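PDB 3TQT: D-alanine--D-alanine ligase from Coxiella burnetii, which probably joins two D-alanine molecules into D-alanyl-D-alanine at the expense of ATP, a step of peptidoglycan synthesis for the bacterial cell wall. Local coordinates for residues Thr201-Glu204 against Phe205-Val209; Gly169-Gln172 against Arg173-Arg177; His159-Ser162 against Pro163-Thr167; Val132-Ser135 against Ala136-Glu140; His107-Gln110 against Gly111-Ala115. All blocks are in the same frame, centred on the assembly; numbering follows the deposited sequence.

Interaction 1 (Thr201-Glu204 against Phe205-Val209); sequences TETE and FTKAV
The Phe205 ring and the backbone carbonyl of Glu202 meet obliquely across the first turn of this helix. One face of the ring takes Val209 CG2, which lies 3.8 Å above the ring plane and is offset toward the rim. The ring of Tyr171 also meets Phe205, with the planes about 35° apart. Phe205 CG is anti to the backbone N (chi1 172°), which swings the ring off the helix to the side of Val185 and Val221, while the methyl of Ala208 sits on Val185, Leu197 and Val199. The carboxylate of Glu202 reaches along the helix to Thr206. A bend at chi2 (77°) turns it that way and brings OE2 very close to Thr206 CG2, too close to be read as an attractive contact. Thr203 and Lys207 lie side by side and point the same way. The lysine chain runs extended and then bends at chi4, which turns Lys207 NZ to the methyl of Thr203. That approach is also very close, and its detail is doubtful. Thr206 OG1 gives a weak hydrogen bond to Thr203 O. Thr201 closes the start of the helix: its OG1 accepts from Glu204 N at 3.0 Å. The carboxylate of Glu204 turns back to Lys200 N through OE1. Regular backbone bonds follow, from Phe205 N to Thr201 O (2.9 Å) and from Ala208 N to Glu204 O (2.8 Å). The arrangement is that of an N-capped, amphipathic alpha-helix, with Thr201 as N-cap and Phe205, Ala208 and Val209 packed against the four-stranded antiparallel sheet of the ATP-grasp region.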
loop_
_atom_site.group_PDB
_atom_site.type_symbol
_atom_site.label_atom_id
_atom_site.label_comp_id
_atom_site.label_asym_id
_atom_site.label_seq_id
_atom_site.Cartn_x
_atom_site.Cartn_y
_atom_site.Cartn_z
ATOM N N THR A 201 -0.070 -33.274 11.041
ATOM C CA THR A 201 0.541 -33.584 12.336
ATOM C C THR A 201 1.284 -32.388 12.919
ATOM O O THR A 201 1.586 -31.441 12.208
ATOM C CB THR A 201 1.556 -34.751 12.236
ATOM O OG1 THR A 201 2.684 -34.336 11.454
ATOM C CG2 THR A 201 0.922 -35.971 11.614
ATOM N N GLU A 202 1.590 -32.451 14.214
ATOM C CA GLU A 202 2.368 -31.405 14.875
ATOM C C GLU A 202 3.696 -31.219 14.169
ATOM O O GLU A 202 4.129 -30.097 13.913
ATOM C CB GLU A 202 2.653 -31.780 16.331
ATOM C CG GLU A 202 3.819 -30.990 16.943
ATOM C CD GLU A 202 3.423 -29.580 17.310
ATOM O OE1 GLU A 202 2.341 -29.428 17.912
ATOM O OE2 GLU A 202 4.176 -28.623 16.995
ATOM N N THR A 203 4.349 -32.337 13.878
ATOM C CA THR A 203 5.643 -32.330 13.211
ATOM C C THR A 203 5.551 -31.691 11.834
ATOM O O THR A 203 6.388 -30.873 11.470
ATOM C CB THR A 203 6.215 -33.760 13.084
ATOM O OG1 THR A 203 6.474 -34.283 14.394
ATOM C CG2 THR A 203 7.508 -33.759 12.273
ATOM N N GLU A 204 4.536 -32.064 11.067
ATOM C CA GLU A 204 4.337 -31.461 9.756
ATOM C C GLU A 204 4.124 -29.974 9.918
ATOM O O GLU A 204 4.624 -29.174 9.118
ATOM C CB GLU A 204 3.156 -32.097 9.022
ATOM C CG GLU A 204 3.498 -33.457 8.424
ATOM C CD GLU A 204 2.301 -34.154 7.796
ATOM O OE1 GLU A 204 1.350 -33.468 7.364
ATOM O OE2 GLU A 204 2.317 -35.397 7.736
ATOM N N PHE A 205 3.390 -29.607 10.967
ATOM C CA PHE A 205 3.070 -28.205 11.209
ATOM C C PHE A 205 4.346 -27.395 11.356
ATOM O O PHE A 205 4.559 -26.411 10.638
ATOM C CB PHE A 205 2.209 -28.048 12.463
ATOM C CG PHE A 205 2.006 -26.620 12.877
ATOM C CD1 PHE A 205 1.154 -25.789 12.165
ATOM C CD2 PHE A 205 2.662 -26.108 13.982
ATOM C CE1 PHE A 205 0.969 -24.482 12.550
ATOM C CE2 PHE A 205 2.483 -24.799 14.371
ATOM C CZ PHE A 205 1.631 -23.987 13.651
ATOM N N THR A 206 5.210 -27.814 12.274
ATOM C CA THR A 206 6.396 -27.017 12.559
ATOM C C THR A 206 7.360 -27.060 11.376
ATOM O O THR A 206 8.028 -26.073 11.082
ATOM C CB THR A 206 7.109 -27.439 13.869
ATOM O OG1 THR A 206 7.884 -28.614 13.633
ATOM C CG2 THR A 206 6.096 -27.698 14.981
ATOM N N LYS A 207 7.436 -28.198 10.689
ATOM C CA LYS A 207 8.256 -28.243 9.485
ATOM C C LYS A 207 7.737 -27.276 8.415
ATOM O O LYS A 207 8.519 -26.627 7.727
ATOM C CB LYS A 207 8.352 -29.656 8.927
ATOM C CG LYS A 207 9.351 -30.536 9.656
ATOM C CD LYS A 207 9.432 -31.913 9.023
ATOM C CE LYS A 207 10.484 -32.770 9.715
ATOM N NZ LYS A 207 10.266 -32.824 11.188
ATOM N N ALA A 208 6.418 -27.192 8.270
ATOM C CA ALA A 208 5.818 -26.300 7.283
ATOM C C ALA A 208 6.039 -24.843 7.668
ATOM O O ALA A 208 6.284 -23.998 6.815
ATOM C CB ALA A 208 4.343 -26.580 7.151
ATOM N N VAL A 209 5.945 -24.552 8.960
ATOM C CA VAL A 209 6.154 -23.194 9.426
ATOM C C VAL A 209 7.565 -22.756 9.088
ATOM O O VAL A 209 7.782 -21.655 8.579
ATOM C CB VAL A 209 5.904 -23.073 10.936
ATOM C CG1 VAL A 209 6.517 -21.784 11.478
ATOM C CG2 VAL A 209 4.412 -23.115 11.220
#

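Interaction 2 (Gly169-Gln172 against Arg173-Arg177); sequences GVYQ and RLLDR
Leu175 lies over one face of the Tyr171 ring. Its CD1 is 3.4 Å from the ring centroid and 16° off the ring normal, a CH-pi contact. Leu175 CD2 reaches the CE2 and CZ side of the same ring. Tyr171 CG is anti to the backbone N (chi1 -177°), which turns one face of the ring to Leu175, one turn on. Leu175 CD1 also lies 3.1 Å from Tyr171 O. Val170 and Leu174 are arranged differently. They lie side by side, pointing the same way, and Val170 CG1 meets Leu174 CD1 at 3.7 Å. On the exposed side, Arg173 folds back over the first turn. Its guanidinium has Gly169 O and Val170 CA over one face, and NH2 is 3.5 Å from Val170 CG2. Gln172 and Asp176 form a polar i to i+4 pair. Gln172 NE2 donates to Asp176 OD1 at 3.2 Å. The acceptor is in the amide plane, but the carboxylate oxygen is met from 49° above its own plane. Leu175 N to Tyr171 O, at 2.8 Å, is one of the four backbone bonds beneath. Helix 170-177 rests by Val170 and Leu174 on His159 of the edge strand 159-161. Tyr171 and Leu175 cover Leu183 of strand 183-187, while Val170 and Tyr171 also touch Phe205 and Glu202 of helix 202-212.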
loop_
_atom_site.group_PDB
_atom_site.type_symbol
_atom_site.label_atom_id
_atom_site.label_comp_id
_atom_site.label_asym_id
_atom_site.label_seq_id
_atom_site.Cartn_x
_atom_site.Cartn_y
_atom_site.Cartn_z
ATOM N N GLY A 169 2.773 -25.202 20.887
ATOM C CA GLY A 169 1.455 -24.976 21.444
ATOM C C GLY A 169 0.475 -24.408 20.438
ATOM O O GLY A 169 -0.740 -24.487 20.631
ATOM N N VAL A 170 0.991 -23.830 19.359
ATOM C CA VAL A 170 0.108 -23.222 18.363
ATOM C C VAL A 170 -0.741 -24.261 17.652
ATOM O O VAL A 170 -1.955 -24.106 17.555
ATOM C CB VAL A 170 0.874 -22.383 17.331
ATOM C CG1 VAL A 170 -0.095 -21.816 16.279
ATOM C CG2 VAL A 170 1.604 -21.252 18.036
ATOM N N TYR A 171 -0.096 -25.306 17.149
ATOM C CA TYR A 171 -0.800 -26.380 16.466
ATOM C C TYR A 171 -1.976 -26.858 17.296
ATOM O O TYR A 171 -3.106 -26.915 16.808
ATOM C CB TYR A 171 0.140 -27.547 16.187
ATOM C CG TYR A 171 -0.495 -28.674 15.415
ATOM C CD1 TYR A 171 -0.895 -28.494 14.100
ATOM C CD2 TYR A 171 -0.680 -29.935 15.998
ATOM C CE1 TYR A 171 -1.472 -29.527 13.382
ATOM C CE2 TYR A 171 -1.260 -30.973 15.289
ATOM C CZ TYR A 171 -1.651 -30.758 13.977
ATOM O OH TYR A 171 -2.228 -31.766 13.248
ATOM N N GLN A 172 -1.705 -27.190 18.558
ATOM C CA GLN A 172 -2.725 -27.745 19.436
ATOM C C GLN A 172 -3.857 -26.768 19.678
ATOM O O GLN A 172 -5.023 -27.154 19.710
ATOM C CB GLN A 172 -2.125 -28.166 20.787
ATOM C CG GLN A 172 -3.097 -29.001 21.603
ATOM C CD GLN A 172 -3.574 -30.200 20.815
ATOM O OE1 GLN A 172 -2.777 -31.050 20.442
ATOM N NE2 GLN A 172 -4.869 -30.246 20.511
ATOM N N ARG A 173 -3.507 -25.498 19.855
ATOM C CA ARG A 173 -4.504 -24.472 20.105
ATOM C C ARG A 173 -5.384 -24.280 18.885
ATOM O O ARG A 173 -6.574 -24.023 19.007
ATOM C CB ARG A 173 -3.853 -23.148 20.498
ATOM C CG ARG A 173 -4.819 -21.974 20.455
ATOM C CD ARG A 173 -4.256 -20.738 21.150
ATOM N NE ARG A 173 -2.949 -20.349 20.628
ATOM C CZ ARG A 173 -1.791 -20.759 21.138
ATOM N NH1 ARG A 173 -1.777 -21.576 22.183
ATOM N NH2 ARG A 173 -0.649 -20.356 20.601
ATOM N N LEU A 174 -4.796 -24.419 17.706
ATOM C CA LEU A 174 -5.567 -24.270 16.478
ATOM C C LEU A 174 -6.451 -25.482 16.244
ATOM O O LEU A 174 -7.605 -25.341 15.833
ATOM C CB LEU A 174 -4.642 -24.001 15.289
ATOM C CG LEU A 174 -3.915 -22.653 15.408
ATOM C CD1 LEU A 174 -3.085 -22.373 14.186
ATOM C CD2 LEU A 174 -4.912 -21.526 15.627
ATOM N N LEU A 175 -5.925 -26.673 16.526
ATOM C CA LEU A 175 -6.756 -27.866 16.462
ATOM C C LEU A 175 -7.936 -27.723 17.419
ATOM O O LEU A 175 -9.051 -28.085 17.086
ATOM C CB LEU A 175 -5.955 -29.129 16.782
ATOM C CG LEU A 175 -5.384 -29.854 15.563
ATOM C CD1 LEU A 175 -4.362 -28.984 14.874
ATOM C CD2 LEU A 175 -4.770 -31.183 15.977
ATOM N N ASP A 176 -7.689 -27.154 18.594
ATOM C CA ASP A 176 -8.745 -26.985 19.590
ATOM C C ASP A 176 -9.784 -25.990 19.115
ATOM O O ASP A 176 -10.963 -26.115 19.436
ATOM C CB ASP A 176 -8.173 -26.493 20.916
ATOM C CG ASP A 176 -7.365 -27.555 21.638
ATOM O OD1 ASP A 176 -7.572 -28.750 21.364
ATOM O OD2 ASP A 176 -6.515 -27.189 22.477
ATOM N N ARG A 177 -9.330 -24.992 18.363
ATOM C CA ARG A 177 -10.194 -23.913 17.919
ATOM C C ARG A 177 -10.984 -24.340 16.706
ATOM O O ARG A 177 -12.121 -23.919 16.507
ATOM C CB ARG A 177 -9.353 -22.675 17.560
ATOM C CG ARG A 177 -10.194 -21.497 17.101
ATOM C CD ARG A 177 -9.334 -20.384 16.523
ATOM N NE ARG A 177 -8.294 -19.947 17.450
ATOM C CZ ARG A 177 -7.443 -18.958 17.192
ATOM N NH1 ARG A 177 -7.513 -18.309 16.035
ATOM N NH2 ARG A 177 -6.520 -18.620 18.086
#

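Interaction 3 (His159-Ser162 against Pro163-Thr167); sequences HTLS and PRDAT
Asp165 reaches back to Ser162 and accepts from its backbone N through OD2. Ser162 N to Asp165 OD2 is short, 2.7 Å, and fairly straight at 166°. The N-H comes on the anti side of the carboxylate, 28° out of its plane. A second bond runs the other way, from Asp165 N to Ser162 O at 3.0 Å. It is more bent, and the donor stands above the carbonyl plane. The same Ser162 O takes a further hydrogen from a water at 2.7 Å, and this water also donates to Asp165 O. The carbonyl oxygen therefore has two donors, and the water bridges the first and last residues of the turn. Leu161 crosses Asp165 obliquely, with its CD2 3.9 Å from Asp165 CB. The Asp165 N to Ser162 O bond closes a type I beta turn from Ser162 to Asp165, with Pro163 and Arg164 at its corners; the carboxylate bond braces it. Pro163, whose ring restrains phi, suits the first corner. Asp165 CG stands anti to the carbonyl carbon (chi1 -63°), which points the carboxylate back to the end of strand 159-161. Further out, Leu161 pairs through its backbone with Leu219 and packs on Phe205 and Phe213. Pro163 also touches Phe213. Thr160 OG1 is bonded to Asp142 OD2, and Arg164 packs on Gly238 of the second subunit.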
loop_
_atom_site.group_PDB
_atom_site.type_symbol
_atom_site.label_atom_id
_atom_site.label_comp_id
_atom_site.label_asym_id
_atom_site.label_seq_id
_atom_site.Cartn_x
_atom_site.Cartn_y
_atom_site.Cartn_z
ATOM N N HIS A 159 -4.837 -17.857 11.529
ATOM C CA HIS A 159 -3.967 -17.453 12.617
ATOM C C HIS A 159 -2.623 -17.059 12.059
ATOM O O HIS A 159 -1.945 -17.867 11.444
ATOM C CB HIS A 159 -3.787 -18.582 13.634
ATOM C CG HIS A 159 -2.973 -18.170 14.817
ATOM N ND1 HIS A 159 -3.474 -17.363 15.814
ATOM C CD2 HIS A 159 -1.679 -18.406 15.138
ATOM C CE1 HIS A 159 -2.532 -17.143 16.714
ATOM N NE2 HIS A 159 -1.433 -17.764 16.329
ATOM N N THR A 160 -2.249 -15.804 12.269
ATOM C CA THR A 160 -1.001 -15.285 11.744
ATOM C C THR A 160 0.152 -15.653 12.680
ATOM O O THR A 160 -0.003 -15.627 13.895
ATOM C CB THR A 160 -1.079 -13.758 11.621
ATOM O OG1 THR A 160 -2.073 -13.411 10.640
ATOM C CG2 THR A 160 0.278 -13.159 11.225
ATOM N N LEU A 161 1.295 -16.017 12.103
ATOM C CA LEU A 161 2.523 -16.193 12.863
ATOM C C LEU A 161 3.621 -15.376 12.212
ATOM O O LEU A 161 3.705 -15.287 10.982
ATOM C CB LEU A 161 2.975 -17.654 12.883
ATOM C CG LEU A 161 2.225 -18.645 13.766
ATOM C CD1 LEU A 161 2.844 -20.022 13.591
ATOM C CD2 LEU A 161 2.276 -18.212 15.229
ATOM N N SER A 162 4.461 -14.789 13.049
ATOM C CA SER A 162 5.662 -14.132 12.575
ATOM C C SER A 162 6.846 -14.921 13.104
ATOM O O SER A 162 6.698 -15.744 14.010
ATOM C CB SER A 162 5.715 -12.690 13.062
ATOM O OG SER A 162 4.679 -11.941 12.452
ATOM N N PRO A 163 8.030 -14.676 12.535
ATOM C CA PRO A 163 9.196 -15.483 12.895
ATOM C C PRO A 163 9.534 -15.461 14.382
ATOM O O PRO A 163 10.059 -16.451 14.873
ATOM C CB PRO A 163 10.311 -14.849 12.066
ATOM C CG PRO A 163 9.593 -14.422 10.832
ATOM C CD PRO A 163 8.282 -13.856 11.340
ATOM N N ARG A 164 9.237 -14.377 15.091
ATOM C CA ARG A 164 9.562 -14.332 16.517
ATOM C C ARG A 164 8.549 -15.027 17.439
ATOM O O ARG A 164 8.853 -15.299 18.594
ATOM C CB ARG A 164 9.854 -12.896 16.973
ATOM C CG ARG A 164 11.240 -12.418 16.538
ATOM C CD ARG A 164 11.311 -10.904 16.378
ATOM N NE ARG A 164 12.510 -10.482 15.648
ATOM C CZ ARG A 164 12.634 -10.513 14.322
ATOM N NH1 ARG A 164 11.636 -10.954 13.567
ATOM N NH2 ARG A 164 13.761 -10.108 13.746
ATOM N N ASP A 165 7.361 -15.335 16.925
ATOM C CA ASP A 165 6.364 -16.044 17.717
ATOM C C ASP A 165 6.798 -17.482 17.995
ATOM O O ASP A 165 7.352 -18.156 17.130
ATOM C CB ASP A 165 5.020 -16.069 16.992
ATOM C CG ASP A 165 4.448 -14.687 16.796
ATOM O OD1 ASP A 165 4.545 -13.879 17.742
ATOM O OD2 ASP A 165 3.916 -14.408 15.700
ATOM N N ALA A 166 6.526 -17.956 19.198
ATOM C CA ALA A 166 6.752 -19.363 19.507
ATOM C C ALA A 166 5.802 -20.176 18.641
ATOM O O ALA A 166 4.669 -19.769 18.414
ATOM C CB ALA A 166 6.497 -19.628 20.981
ATOM N N THR A 167 6.271 -21.312 18.138
ATOM C CA THR A 167 5.440 -22.198 17.334
ATOM C C THR A 167 4.851 -23.315 18.192
ATOM O O THR A 167 3.807 -23.890 17.867
ATOM C CB THR A 167 6.253 -22.811 16.180
ATOM O OG1 THR A 167 7.302 -23.630 16.715
ATOM C CG2 THR A 167 6.862 -21.704 15.322
HETATM O O HOH W 1 7.031 -18.437 14.363
#

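Interaction 4 (Val132-Ser135 against Ala136-Glu140); sequences VQSS and AVCME
Ala136 opens the second half of this helix, its N bonded to Val132 O at 3.0 Å. Ala136 CB lies 3.5 Å from Val132 O, and the methyl also packs on Gln133 of the second subunit. Val137 follows, bonded to Gln133 O. Its CG2 stands anti to the carbonyl carbon, beside the backbone N, and comes 3.2 Å from Gln133 O. Cys138 repeats the pattern one residue on. Its N bonds to Ser134 O, and SG, anti to the carbonyl carbon (chi1 -70°), comes back to 3.3 Å from Ser134 O. Ser134 OG is 4.2 Å from Cys138 SG. Met139 N bonds to Ser135 O at 2.8 Å, a more bent bond (139°). The two serine hydroxyls are held elsewhere, Ser134 OG at Val294 O and Ser135 OG at Asn131 O. At Glu140 the backbone leaves helical angles, and its N makes a weak bond to Ala136 O. The side chain forms a salt bridge with Arg218. This is a short, buried alpha-helix at the dimer interface. Met139 lies near Ser189 of the predicted ATP site, and Glu140 is the N-cap of helix 141-150.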
loop_
_atom_site.group_PDB
_atom_site.type_symbol
_atom_site.label_atom_id
_atom_site.label_comp_id
_atom_site.label_asym_id
_atom_site.label_seq_id
_atom_site.Cartn_x
_atom_site.Cartn_y
_atom_site.Cartn_z
ATOM N N VAL A 132 -2.854 1.792 -4.175
ATOM C CA VAL A 132 -1.741 1.264 -3.392
ATOM C C VAL A 132 -2.234 0.616 -2.109
ATOM O O VAL A 132 -1.859 -0.506 -1.783
ATOM C CB VAL A 132 -0.699 2.348 -3.056
ATOM C CG1 VAL A 132 0.295 1.823 -2.015
ATOM C CG2 VAL A 132 0.021 2.787 -4.329
ATOM N N GLN A 133 -3.080 1.327 -1.378
ATOM C CA GLN A 133 -3.570 0.814 -0.112
ATOM C C GLN A 133 -4.376 -0.463 -0.262
ATOM O O GLN A 133 -4.224 -1.400 0.515
ATOM C CB GLN A 133 -4.433 1.850 0.603
ATOM C CG GLN A 133 -5.175 1.259 1.804
ATOM C CD GLN A 133 -6.488 1.968 2.079
ATOM O OE1 GLN A 133 -7.540 1.546 1.621
ATOM N NE2 GLN A 133 -6.424 3.062 2.819
ATOM N N SER A 134 -5.256 -0.485 -1.247
ATOM C CA SER A 134 -6.144 -1.621 -1.440
ATOM C C SER A 134 -5.354 -2.824 -1.943
ATOM O O SER A 134 -5.630 -3.957 -1.572
ATOM C CB SER A 134 -7.262 -1.275 -2.433
ATOM O OG SER A 134 -8.236 -2.303 -2.415
ATOM N N SER A 135 -4.383 -2.574 -2.810
ATOM C CA SER A 135 -3.521 -3.651 -3.289
ATOM C C SER A 135 -2.788 -4.278 -2.094
ATOM O O SER A 135 -2.699 -5.495 -1.979
ATOM C CB SER A 135 -2.503 -3.115 -4.296
ATOM O OG SER A 135 -3.160 -2.594 -5.444
ATOM N N ALA A 136 -2.257 -3.431 -1.216
ATOM C CA ALA A 136 -1.467 -3.915 -0.084
ATOM C C ALA A 136 -2.350 -4.681 0.875
ATOM O O ALA A 136 -1.984 -5.753 1.353
ATOM C CB ALA A 136 -0.765 -2.766 0.616
ATOM N N VAL A 137 -3.529 -4.147 1.148
ATOM C CA VAL A 137 -4.464 -4.844 2.021
ATOM C C VAL A 137 -4.893 -6.213 1.464
ATOM O O VAL A 137 -4.985 -7.193 2.206
ATOM C CB VAL A 137 -5.703 -3.981 2.333
ATOM C CG1 VAL A 137 -6.795 -4.814 2.992
ATOM C CG2 VAL A 137 -5.312 -2.815 3.227
ATOM N N CYS A 138 -5.148 -6.280 0.166
ATOM C CA CYS A 138 -5.626 -7.516 -0.445
ATOM C C CYS A 138 -4.497 -8.523 -0.671
ATOM O O CYS A 138 -4.728 -9.737 -0.702
ATOM C CB CYS A 138 -6.346 -7.218 -1.760
ATOM S SG CYS A 138 -7.927 -6.389 -1.544
ATOM N N MET A 139 -3.285 -8.013 -0.835
ATOM C CA MET A 139 -2.118 -8.858 -1.087
ATOM C C MET A 139 -1.740 -9.681 0.140
ATOM O O MET A 139 -1.338 -10.840 0.025
ATOM C CB MET A 139 -0.929 -7.990 -1.498
ATOM C CG MET A 139 0.315 -8.760 -1.832
ATOM S SD MET A 139 0.245 -9.364 -3.524
ATOM C CE MET A 139 1.787 -10.275 -3.611
ATOM N N GLU A 140 -1.865 -9.081 1.316
ATOM C CA GLU A 140 -1.553 -9.770 2.563
ATOM C C GLU A 140 -2.856 -10.367 3.076
ATOM O O GLU A 140 -3.688 -9.674 3.651
ATOM C CB GLU A 140 -0.977 -8.811 3.601
ATOM C CG GLU A 140 0.077 -7.864 3.051
ATOM C CD GLU A 140 1.473 -8.428 3.158
ATOM O OE1 GLU A 140 1.739 -9.179 4.121
ATOM O OE2 GLU A 140 2.307 -8.125 2.280
#

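Interaction 5 (His107-Gln110 against Gly111-Ala115); sequences HGTQ and GEDGA
Glu112 turns back on Gly108 and grips its backbone N. Glu112 CB lies 3.7 Å from Gly108 O. CG comes 3.6 Å from Gly108 N, and CD lies equally near that nitrogen. The chain is extended beyond CG (chi2 -175°), which carries the carboxylate to the backbone N of Gly108, beside His107. At the tip OE2 accepts from Gly108 N at 2.8 Å, using its anti lone pair. Glu112 OE2 is also 3.6 Å from His107 CA. The other oxygen, OE1, is bonded to Ile320 N, so both carboxylate oxygens are held. A return bond from Glu112 N to Gly108 O (2.9 Å, in the carbonyl plane) closes the turn. Asp113 holds the next part of the loop. Its OD2 accepts from Gln110 N at 2.8 Å, and the N-H comes from above the carboxylate plane. OD1 accepts from Ala115 N at 3.0 Å, an Asx turn that leads into helix 115-122. Ala115 CB meets Gln110 O at 3.5 Å. Positive phi at Gly108 and Gly114 suits glycine. This is a compact glycine-rich loop between strand 101-104 and helix 115-122. It lies close to the predicted second metal site, as Glu112 is near Asn318.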
loop_
_atom_site.group_PDB
_atom_site.type_symbol
_atom_site.label_atom_id
_atom_site.label_comp_id
_atom_site.label_asym_id
_atom_site.label_seq_id
_atom_site.Cartn_x
_atom_site.Cartn_y
_atom_site.Cartn_z
ATOM N N HIS A 107 1.070 -9.982 -12.013
ATOM C CA HIS A 107 0.492 -10.733 -10.897
ATOM C C HIS A 107 1.514 -10.928 -9.783
ATOM O O HIS A 107 2.708 -11.071 -10.041
ATOM C CB HIS A 107 -0.011 -12.114 -11.348
ATOM C CG HIS A 107 -0.866 -12.086 -12.580
ATOM N ND1 HIS A 107 -2.117 -11.507 -12.612
ATOM C CD2 HIS A 107 -0.652 -12.585 -13.822
ATOM C CE1 HIS A 107 -2.631 -11.637 -13.824
ATOM N NE2 HIS A 107 -1.764 -12.289 -14.575
ATOM N N GLY A 108 1.026 -10.950 -8.546
ATOM C CA GLY A 108 1.850 -11.221 -7.386
ATOM C C GLY A 108 2.809 -10.109 -7.008
ATOM O O GLY A 108 2.489 -8.916 -7.094
ATOM N N THR A 109 3.996 -10.516 -6.570
ATOM C CA THR A 109 5.025 -9.584 -6.148
ATOM C C THR A 109 5.186 -8.428 -7.133
ATOM O O THR A 109 5.159 -8.616 -8.356
ATOM C CB THR A 109 6.358 -10.316 -5.928
ATOM O OG1 THR A 109 6.184 -11.301 -4.908
ATOM C CG2 THR A 109 7.441 -9.353 -5.500
ATOM N N GLN A 110 5.323 -7.226 -6.572
ATOM C CA GLN A 110 5.504 -5.984 -7.332
ATOM C C GLN A 110 4.219 -5.487 -7.999
ATOM O O GLN A 110 3.906 -4.295 -7.958
ATOM C CB GLN A 110 6.633 -6.122 -8.370
ATOM C CG GLN A 110 7.919 -6.780 -7.842
ATOM C CD GLN A 110 8.549 -6.042 -6.673
ATOM O OE1 GLN A 110 7.859 -5.617 -5.750
ATOM N NE2 GLN A 110 9.868 -5.900 -6.703
ATOM N N GLY A 111 3.471 -6.407 -8.600
ATOM C CA GLY A 111 2.320 -6.039 -9.408
ATOM C C GLY A 111 1.020 -5.859 -8.649
ATOM O O GLY A 111 0.207 -5.010 -9.005
ATOM N N GLU A 112 0.806 -6.673 -7.620
ATOM C CA GLU A 112 -0.439 -6.619 -6.860
ATOM C C GLU A 112 -0.217 -6.071 -5.466
ATOM O O GLU A 112 -1.180 -5.838 -4.740
ATOM C CB GLU A 112 -1.067 -8.015 -6.730
ATOM C CG GLU A 112 -1.610 -8.573 -8.022
ATOM C CD GLU A 112 -2.327 -9.899 -7.823
ATOM O OE1 GLU A 112 -3.511 -9.891 -7.426
ATOM O OE2 GLU A 112 -1.701 -10.947 -8.064
ATOM N N ASP A 113 1.047 -5.895 -5.084
ATOM C CA ASP A 113 1.381 -5.545 -3.704
ATOM C C ASP A 113 1.489 -4.052 -3.471
ATOM O O ASP A 113 1.963 -3.617 -2.424
ATOM C CB ASP A 113 2.669 -6.225 -3.232
ATOM C CG ASP A 113 3.882 -5.869 -4.083
ATOM O OD1 ASP A 113 3.816 -4.955 -4.940
ATOM O OD2 ASP A 113 4.918 -6.532 -3.886
ATOM N N GLY A 114 1.062 -3.273 -4.457
ATOM C CA GLY A 114 1.097 -1.840 -4.331
ATOM C C GLY A 114 2.354 -1.191 -4.861
ATOM O O GLY A 114 2.379 0.016 -5.010
ATOM N N ALA A 115 3.397 -1.966 -5.149
ATOM C CA ALA A 115 4.650 -1.364 -5.605
ATOM C C ALA A 115 4.485 -0.661 -6.951
ATOM O O ALA A 115 4.799 0.520 -7.089
ATOM C CB ALA A 115 5.775 -2.404 -5.666
#

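Along the chain the order is interaction 5, 4, 3, 2, 1. Interactions 1, 2 and 3 form one cluster, with centres about 12 to 13 Å apart. They share the four-stranded antiparallel sheet of the ATP-grasp region: strand 159-161 is its edge strand, and helices 170-177 and 202-212 pack on it. All three meet through Val170, Leu161 and Phe205. Interactions 4 and 5 form a second cluster, with centres about 9 Å apart, where Met139 and Ser135 pack on loop 107-115. Both touch the second subunit. The clusters are about 21 to 32 Å apart between centres. The second lies closer to the predicted metal site, while the first belongs to the outlying sheet and its helices.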